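Local coordinates for protein type II restriction enzyme AgeI (Thalassobius gelatinovorus, PDB 5DWA) that recognises the double-stranded DNA sequence 5'-ACCGGT-3' and cleaves it after the leading adenine, leaving fragments with terminal 5'-phosphates, at residues K42-I47 and S92-E97; R73-E78 and Q86-T91. All coordinates share one frame; numbering follows the deposited sequence. Where two conformers were deposited one is given.

Contact 1: K42-I47 and S92-E97; sequences KSRDAI and SGEAFE. With nucleotides of chain D; nucleotides of chain C.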
# COMPACT_ATOMS: atom_id res chain seq x y z
N LYS A 42 -2.37 17.16 -16.92
CA LYS A 42 -2.17 16.07 -15.96
C LYS A 42 -3.50 15.74 -15.31
O LYS A 42 -4.26 16.62 -14.95
CB LYS A 42 -1.14 16.46 -14.90
CG LYS A 42 0.27 16.68 -15.45
CD LYS A 42 1.26 17.04 -14.36
CE LYS A 42 1.07 18.47 -13.87
NZ LYS A 42 1.32 19.44 -14.97
N SER A 43 -3.78 14.46 -15.14
CA SER A 43 -5.06 14.09 -14.57
C SER A 43 -5.18 14.49 -13.11
O SER A 43 -6.29 14.65 -12.61
CB SER A 43 -5.31 12.60 -14.73
OG SER A 43 -5.66 12.33 -16.07
N ARG A 44 -4.06 14.67 -12.41
CA ARG A 44 -4.16 15.14 -11.03
C ARG A 44 -4.81 16.52 -11.02
O ARG A 44 -5.57 16.85 -10.11
CB ARG A 44 -2.79 15.18 -10.33
CG ARG A 44 -1.81 16.24 -10.82
CD ARG A 44 -0.54 16.18 -10.01
NE ARG A 44 0.38 17.27 -10.33
CZ ARG A 44 1.70 17.16 -10.30
NH1 ARG A 44 2.26 16.00 -9.99
NH2 ARG A 44 2.46 18.21 -10.60
N ASP A 45 -4.56 17.30 -12.07
CA ASP A 45 -5.18 18.61 -12.22
C ASP A 45 -6.63 18.52 -12.68
O ASP A 45 -7.50 19.24 -12.19
CB ASP A 45 -4.37 19.48 -13.18
CG ASP A 45 -3.05 19.89 -12.61
OD1 ASP A 45 -3.00 20.17 -11.39
OD2 ASP A 45 -2.05 19.93 -13.36
N ALA A 46 -6.90 17.62 -13.62
CA ALA A 46 -8.27 17.37 -14.07
C ALA A 46 -9.17 16.95 -12.90
O ALA A 46 -10.24 17.52 -12.69
CB ALA A 46 -8.28 16.32 -15.16
N ILE A 47 -8.75 15.95 -12.15
CA ILE A 47 -9.56 15.44 -11.05
C ILE A 47 -9.63 16.45 -9.91
O ILE A 47 -10.70 16.69 -9.35
CB ILE A 47 -8.99 14.10 -10.54
CG1 ILE A 47 -8.99 13.05 -11.65
CG2 ILE A 47 -9.77 13.59 -9.33
CD1 ILE A 47 -8.04 11.91 -11.37
N SER A 92 -5.15 10.05 -8.81
CA SER A 92 -6.15 10.57 -7.87
C SER A 92 -5.57 10.96 -6.50
O SER A 92 -6.10 11.85 -5.85
CB SER A 92 -7.29 9.56 -7.70
OG SER A 92 -6.86 8.38 -7.03
N GLY A 93 -4.50 10.30 -6.08
CA GLY A 93 -3.85 10.64 -4.83
C GLY A 93 -3.31 12.06 -4.89
O GLY A 93 -3.59 12.89 -4.03
N GLU A 94 -2.55 12.33 -5.94
CA GLU A 94 -2.03 13.68 -6.14
C GLU A 94 -3.16 14.68 -6.41
O GLU A 94 -3.05 15.86 -6.07
CB GLU A 94 -1.00 13.70 -7.27
CG GLU A 94 0.24 12.89 -6.91
CD GLU A 94 1.41 13.11 -7.86
OE1 GLU A 94 1.18 13.59 -8.98
OE2 GLU A 94 2.56 12.82 -7.45
N ALA A 95 -4.25 14.21 -7.00
CA ALA A 95 -5.37 15.11 -7.26
C ALA A 95 -5.97 15.64 -5.96
O ALA A 95 -6.41 16.79 -5.91
CB ALA A 95 -6.44 14.42 -8.09
N PHE A 96 -6.01 14.83 -4.91
CA PHE A 96 -6.58 15.31 -3.65
C PHE A 96 -5.67 16.39 -3.04
O PHE A 96 -6.15 17.38 -2.49
CB PHE A 96 -6.81 14.14 -2.69
CG PHE A 96 -7.43 14.53 -1.39
CD1 PHE A 96 -8.50 15.41 -1.33
CD2 PHE A 96 -6.94 14.01 -0.20
CE1 PHE A 96 -9.07 15.76 -0.11
CE2 PHE A 96 -7.49 14.36 1.02
CZ PHE A 96 -8.56 15.23 1.07
N GLU A 97 -4.35 16.20 -3.15
CA GLU A 97 -3.41 17.26 -2.77
C GLU A 97 -3.68 18.56 -3.53
O GLU A 97 -3.74 19.64 -2.93
CB GLU A 97 -1.97 16.83 -3.02
CG GLU A 97 -1.58 15.55 -2.30
CD GLU A 97 -0.17 15.15 -2.66
OE1 GLU A 97 0.77 15.86 -2.25
OE2 GLU A 97 0.01 14.16 -3.39
P DG D 11 1.26 12.76 -15.55
OP1 DG D 11 -0.12 12.54 -15.08
OP2 DG D 11 1.47 13.32 -16.93
O5' DG D 11 2.03 13.72 -14.55
C5' DG D 11 1.99 13.48 -13.16
C4' DG D 11 3.37 13.65 -12.56
O4' DG D 11 4.17 12.48 -12.86
C3' DG D 11 4.16 14.85 -13.09
O3' DG D 11 4.95 15.41 -12.04
C2' DG D 11 5.04 14.22 -14.17
C1' DG D 11 5.35 12.87 -13.56
N9 DG D 11 5.65 11.82 -14.53
C8 DG D 11 5.20 11.74 -15.83
N7 DG D 11 5.62 10.67 -16.46
C5 DG D 11 6.39 10.00 -15.51
C6 DG D 11 7.10 8.78 -15.60
O6 DG D 11 7.20 8.02 -16.57
N1 DG D 11 7.74 8.47 -14.41
C2 DG D 11 7.70 9.23 -13.27
N2 DG D 11 8.38 8.77 -12.23
N3 DG D 11 7.04 10.38 -13.17
C4 DG D 11 6.41 10.70 -14.32
P DC C 6 -3.44 7.34 -2.06
OP1 DC C 6 -4.24 8.51 -1.72
OP2 DC C 6 -2.73 6.55 -1.05
O5' DC C 6 -4.41 6.35 -2.85
C5' DC C 6 -5.11 6.81 -3.97
C4' DC C 6 -5.83 5.65 -4.61
O4' DC C 6 -4.88 4.63 -4.98
C3' DC C 6 -6.88 4.98 -3.76
O3' DC C 6 -7.97 4.67 -4.58
C2' DC C 6 -6.18 3.70 -3.26
C1' DC C 6 -5.25 3.38 -4.42
N1 DC C 6 -3.99 2.72 -4.02
C2 DC C 6 -3.62 1.50 -4.59
O2 DC C 6 -4.38 0.93 -5.39
N3 DC C 6 -2.44 0.94 -4.22
C4 DC C 6 -1.64 1.58 -3.36
N4 DC C 6 -0.49 0.99 -3.03
C5 DC C 6 -1.99 2.84 -2.81
C6 DC C 6 -3.16 3.37 -3.16
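Ala95 presses its methyl group into the first turn of the helix that carries Arg44 and Ile47. CB of Ala95 lies 3.3 Å from the carbonyl O of Arg44 and 3.6 Å from CB of Ile47, while the CA of Ala95 makes a CA-H...O contact with that same carbonyl. Such a small side chain lets the two backbones come close: the CA atoms of Arg44 and Ala95 are 4.0 Å apart, and the short helix axes approach to 7.6 Å at -56°. Ile47 points toward the partner helix, its CG2 also against the Ala95 methyl and its CD1 reaching 4.2 Å from CA of Ser92. The OG of Ser92 is turned to the carbonyl of Trp88 in its own helix.

Toward the DNA the contact turns polar and partly exposed, held by long side chains instead of close-packed backbones. Arg44 starts with CG between its backbone N and carbonyl carbon (chi1 70°) and then runs extended, a course that lays CD beside CB of Glu94 and brings NH1 to OE1 of Glu94 at 2.8 Å. This salt bridge lies in the guanidinium plane but meets OE1 from above the carboxylate plane, the two groups being turned 53° apart. CD of Lys42 sits over one guanidinium face, near the rim, and also packs 3.4 Å from O5' of DG11 of chain D. An alanine in place of Arg44 would probably leave OE1 of Glu94 without its charged mate, and the long, weak pairing of OE2 with Arg90 would be a poor restraint on the carboxylate.

Phe119 adds a cation-pi contact to Arg44. On the buried side, Trp67 of helix 63-78 packs on Ile47, Ser92 and Ala95, and Phe32 and Leu35 of helix 22-36 close over Ile47 and Ala46, wedging the start of helix 43-57 between helices 22-36 and 84-109.

Contact 2: R73-E78 and Q86-T91; sequences RIYIRE and QSWVRT. With nucleotides of chain D; nucleotides of chain C.
Tyr75 and Trp88 bury the most surface here, with Ile76 a distant third. The Tyr75 side chain points across to helix 84-109 with CG anti to its backbone N (chi1 -171°), which carries the ring across to Trp88 and its hydroxyl on to Ser87. CG and CD2 of the tyrosine rest against CE3 of the indole, the Tyr75 CG to Trp88 CE3 distance being 3.7 Å. The rings meet obliquely, with planes at 55° and the centroid of the Tyr75 ring 5.5 Å from that of the indole six-membered ring. At the far end, OH of Tyr75 donates to OG of Ser87 at 2.6 Å, and that OG, lying near the plane of the tyrosine ring, in turn donates a hydrogen bond to OP1 of DC10 of chain D at 2.5 Å. Tyr75 thus stands in the second shell of this phosphate contact and probably helps to fix the rotation of the serine hydroxyl.

Helices 63-78 and 84-109 are consecutive, joined by a short connection and running roughly antiparallel, their short axes 10.1 Å apart at 131°, in a nuclease of the PD-(D/E)XK class. Helix 84-109 lies against the minor-groove edge of the bases: the carbonyl O of Gln86 accepts from N2 of DG8 of chain D, and Arg90 reaches O2 of DC10 of chain D through NE at 2.8 Å, with a weak second bond from NH2.

One residue on from the tyrosine, CD1 of Ile76 touches CB of Trp88 at 4.1 Å, the two side chains crossing at about a right angle. Trp67 and Tyr72 of helix 63-78 also meet the indole, whose NE1 is hydrogen-bonded to a DNA phosphate.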
# COMPACT_ATOMS: atom_id res chain seq x y z
N ARG A 73 -15.96 7.14 -11.00
CA ARG A 73 -16.72 6.36 -11.95
C ARG A 73 -16.60 6.91 -13.36
O ARG A 73 -16.42 6.15 -14.32
CB ARG A 73 -18.19 6.31 -11.54
CG ARG A 73 -18.44 5.52 -10.29
CD ARG A 73 -18.01 4.07 -10.44
NE ARG A 73 -18.12 3.37 -9.16
CZ ARG A 73 -17.80 2.10 -8.97
NH1 ARG A 73 -17.34 1.36 -9.96
NH2 ARG A 73 -17.93 1.57 -7.76
N ILE A 74 -16.72 8.22 -13.49
CA ILE A 74 -16.59 8.86 -14.78
C ILE A 74 -15.18 8.66 -15.34
O ILE A 74 -15.01 8.35 -16.51
CB ILE A 74 -16.93 10.37 -14.70
CG1 ILE A 74 -18.42 10.55 -14.40
CG2 ILE A 74 -16.57 11.06 -15.99
CD1 ILE A 74 -18.86 11.99 -14.23
N TYR A 75 -14.17 8.83 -14.48
CA TYR A 75 -12.79 8.64 -14.90
C TYR A 75 -12.57 7.21 -15.43
O TYR A 75 -12.01 7.02 -16.51
CB TYR A 75 -11.84 8.95 -13.74
CG TYR A 75 -10.39 8.99 -14.14
CD1 TYR A 75 -9.79 10.19 -14.49
CD2 TYR A 75 -9.61 7.83 -14.14
CE1 TYR A 75 -8.46 10.25 -14.86
CE2 TYR A 75 -8.26 7.88 -14.50
CZ TYR A 75 -7.70 9.10 -14.86
OH TYR A 75 -6.38 9.19 -15.22
N ILE A 76 -13.02 6.23 -14.66
CA ILE A 76 -12.89 4.83 -15.07
C ILE A 76 -13.59 4.54 -16.41
O ILE A 76 -13.07 3.77 -17.22
CB ILE A 76 -13.46 3.89 -13.96
CG1 ILE A 76 -12.59 3.97 -12.70
CG2 ILE A 76 -13.56 2.45 -14.46
CD1 ILE A 76 -11.14 3.62 -12.93
N ARG A 77 -14.74 5.17 -16.64
CA ARG A 77 -15.48 4.96 -17.89
C ARG A 77 -14.80 5.63 -19.07
O ARG A 77 -14.75 5.08 -20.17
CB ARG A 77 -16.90 5.51 -17.76
CG ARG A 77 -17.73 5.34 -19.04
CD ARG A 77 -19.10 5.99 -18.95
NE ARG A 77 -19.04 7.45 -19.07
CZ ARG A 77 -19.59 8.29 -18.20
NH1 ARG A 77 -20.23 7.82 -17.15
NH2 ARG A 77 -19.50 9.60 -18.39
N GLU A 78 -14.27 6.82 -18.84
CA GLU A 78 -13.83 7.68 -19.93
C GLU A 78 -12.35 7.60 -20.30
O GLU A 78 -11.98 7.96 -21.41
CB GLU A 78 -14.19 9.13 -19.61
CG GLU A 78 -15.67 9.37 -19.48
CD GLU A 78 -16.38 9.34 -20.82
OE1 GLU A 78 -15.70 9.56 -21.85
OE2 GLU A 78 -17.60 9.09 -20.85
N GLN A 86 -5.70 1.56 -12.77
CA GLN A 86 -4.34 1.85 -12.33
C GLN A 86 -3.94 3.31 -12.60
O GLN A 86 -3.18 3.90 -11.85
CB GLN A 86 -3.35 0.87 -12.96
CG GLN A 86 -3.52 -0.58 -12.49
CD GLN A 86 -2.96 -0.82 -11.09
OE1 GLN A 86 -3.55 -0.37 -10.10
NE2 GLN A 86 -1.82 -1.49 -11.01
N SER A 87 -4.49 3.87 -13.68
CA SER A 87 -4.33 5.30 -13.93
C SER A 87 -4.94 6.12 -12.80
O SER A 87 -4.33 7.06 -12.30
CB SER A 87 -4.96 5.66 -15.27
OG SER A 87 -4.85 7.06 -15.52
N TRP A 88 -6.14 5.73 -12.39
CA TRP A 88 -6.80 6.36 -11.26
C TRP A 88 -5.95 6.31 -9.99
O TRP A 88 -5.85 7.31 -9.28
CB TRP A 88 -8.17 5.71 -11.03
CG TRP A 88 -8.86 6.21 -9.80
CD1 TRP A 88 -8.98 5.56 -8.59
CD2 TRP A 88 -9.56 7.46 -9.64
NE1 TRP A 88 -9.69 6.32 -7.70
CE2 TRP A 88 -10.06 7.49 -8.32
CE3 TRP A 88 -9.80 8.55 -10.49
CZ2 TRP A 88 -10.78 8.58 -7.82
CZ3 TRP A 88 -10.52 9.63 -9.99
CH2 TRP A 88 -11.01 9.63 -8.67
N VAL A 89 -5.34 5.16 -9.70
CA VAL A 89 -4.46 5.08 -8.52
C VAL A 89 -3.36 6.13 -8.59
O VAL A 89 -3.11 6.85 -7.63
CB VAL A 89 -3.82 3.69 -8.39
CG1 VAL A 89 -2.81 3.67 -7.24
CG2 VAL A 89 -4.89 2.62 -8.19
N ARG A 90 -2.72 6.23 -9.76
CA ARG A 90 -1.55 7.07 -9.92
C ARG A 90 -1.89 8.56 -9.91
O ARG A 90 -1.09 9.39 -9.45
CB ARG A 90 -0.83 6.70 -11.22
CG ARG A 90 0.31 7.63 -11.59
CD ARG A 90 1.45 7.58 -10.58
NE ARG A 90 2.53 8.46 -11.03
CZ ARG A 90 2.90 9.59 -10.44
NH1 ARG A 90 2.31 9.98 -9.31
NH2 ARG A 90 3.88 10.32 -10.96
N THR A 91 -3.08 8.91 -10.40
CA THR A 91 -3.44 10.32 -10.55
C THR A 91 -4.32 10.89 -9.43
O THR A 91 -4.25 12.08 -9.12
CB THR A 91 -4.15 10.56 -11.89
OG1 THR A 91 -5.34 9.75 -11.97
CG2 THR A 91 -3.22 10.21 -13.04
P DG D 8 1.54 -4.76 -14.06
OP1 DG D 8 0.96 -6.04 -14.52
OP2 DG D 8 3.02 -4.62 -14.00
O5' DG D 8 0.91 -3.61 -14.95
C5' DG D 8 -0.49 -3.55 -15.05
C4' DG D 8 -0.97 -2.12 -15.12
O4' DG D 8 -0.71 -1.45 -13.86
C3' DG D 8 -0.31 -1.28 -16.20
O3' DG D 8 -1.31 -0.45 -16.74
C2' DG D 8 0.77 -0.50 -15.43
C1' DG D 8 0.13 -0.31 -14.06
N9 DG D 8 1.04 -0.27 -12.92
C8 DG D 8 2.10 -1.12 -12.68
N7 DG D 8 2.69 -0.89 -11.54
C5 DG D 8 1.96 0.16 -10.98
C6 DG D 8 2.13 0.83 -9.75
O6 DG D 8 2.97 0.62 -8.86
N1 DG D 8 1.18 1.84 -9.57
C2 DG D 8 0.18 2.15 -10.47
N2 DG D 8 -0.66 3.14 -10.12
N3 DG D 8 0.01 1.52 -11.62
C4 DG D 8 0.94 0.54 -11.82
P DC D 10 -1.47 7.17 -16.89
OP1 DC D 10 -2.75 7.84 -16.65
OP2 DC D 10 -1.13 6.73 -18.26
O5' DC D 10 -0.28 8.05 -16.37
C5' DC D 10 -0.42 8.77 -15.16
C4' DC D 10 0.87 9.44 -14.79
O4' DC D 10 1.83 8.45 -14.37
C3' DC D 10 1.54 10.20 -15.94
O3' DC D 10 2.08 11.39 -15.45
C2' DC D 10 2.64 9.24 -16.38
C1' DC D 10 3.05 8.73 -15.02
N1 DC D 10 3.86 7.50 -15.02
C2 DC D 10 4.59 7.20 -13.87
O2 DC D 10 4.54 7.98 -12.91
N3 DC D 10 5.32 6.06 -13.84
C4 DC D 10 5.32 5.25 -14.89
N4 DC D 10 6.07 4.14 -14.82
C5 DC D 10 4.58 5.54 -16.08
C6 DC D 10 3.86 6.66 -16.09
P DC C 6 -3.44 7.34 -2.06
OP1 DC C 6 -4.24 8.51 -1.72
OP2 DC C 6 -2.73 6.55 -1.05
O5' DC C 6 -4.41 6.35 -2.85
C5' DC C 6 -5.11 6.81 -3.97
C4' DC C 6 -5.83 5.65 -4.61
O4' DC C 6 -4.88 4.63 -4.98
C3' DC C 6 -6.88 4.98 -3.76
O3' DC C 6 -7.97 4.67 -4.58
C2' DC C 6 -6.18 3.70 -3.26
C1' DC C 6 -5.25 3.38 -4.42
N1 DC C 6 -3.99 2.72 -4.02
C2 DC C 6 -3.62 1.50 -4.59
O2 DC C 6 -4.38 0.93 -5.39
N3 DC C 6 -2.44 0.94 -4.22
C4 DC C 6 -1.64 1.58 -3.36
N4 DC C 6 -0.49 0.99 -3.03
C5 DC C 6 -1.99 2.84 -2.81
C6 DC C 6 -3.16 3.37 -3.16

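Overall arrangement
Both contacts are largely buried and both use helix 84-109, taking successive parts of it: contact 2 the turns up to Thr91, contact 1 those from Ser92 on. Contact 1 lies about 11 Å from the chain's centre and contact 2 about 17 Å, and their own centres are 10 Å apart. In the inner one a single alanine lets the helices close up, with an ion pair at its DNA-facing margin; the outer one spaces its helices with aromatic rings and ends in a hydroxyl pair of which the serine donates to a DNA phosphate. They meet where Ser43 and Ile47 touch Thr91, joining consecutive helices 43-57 and 63-78 to a common partner.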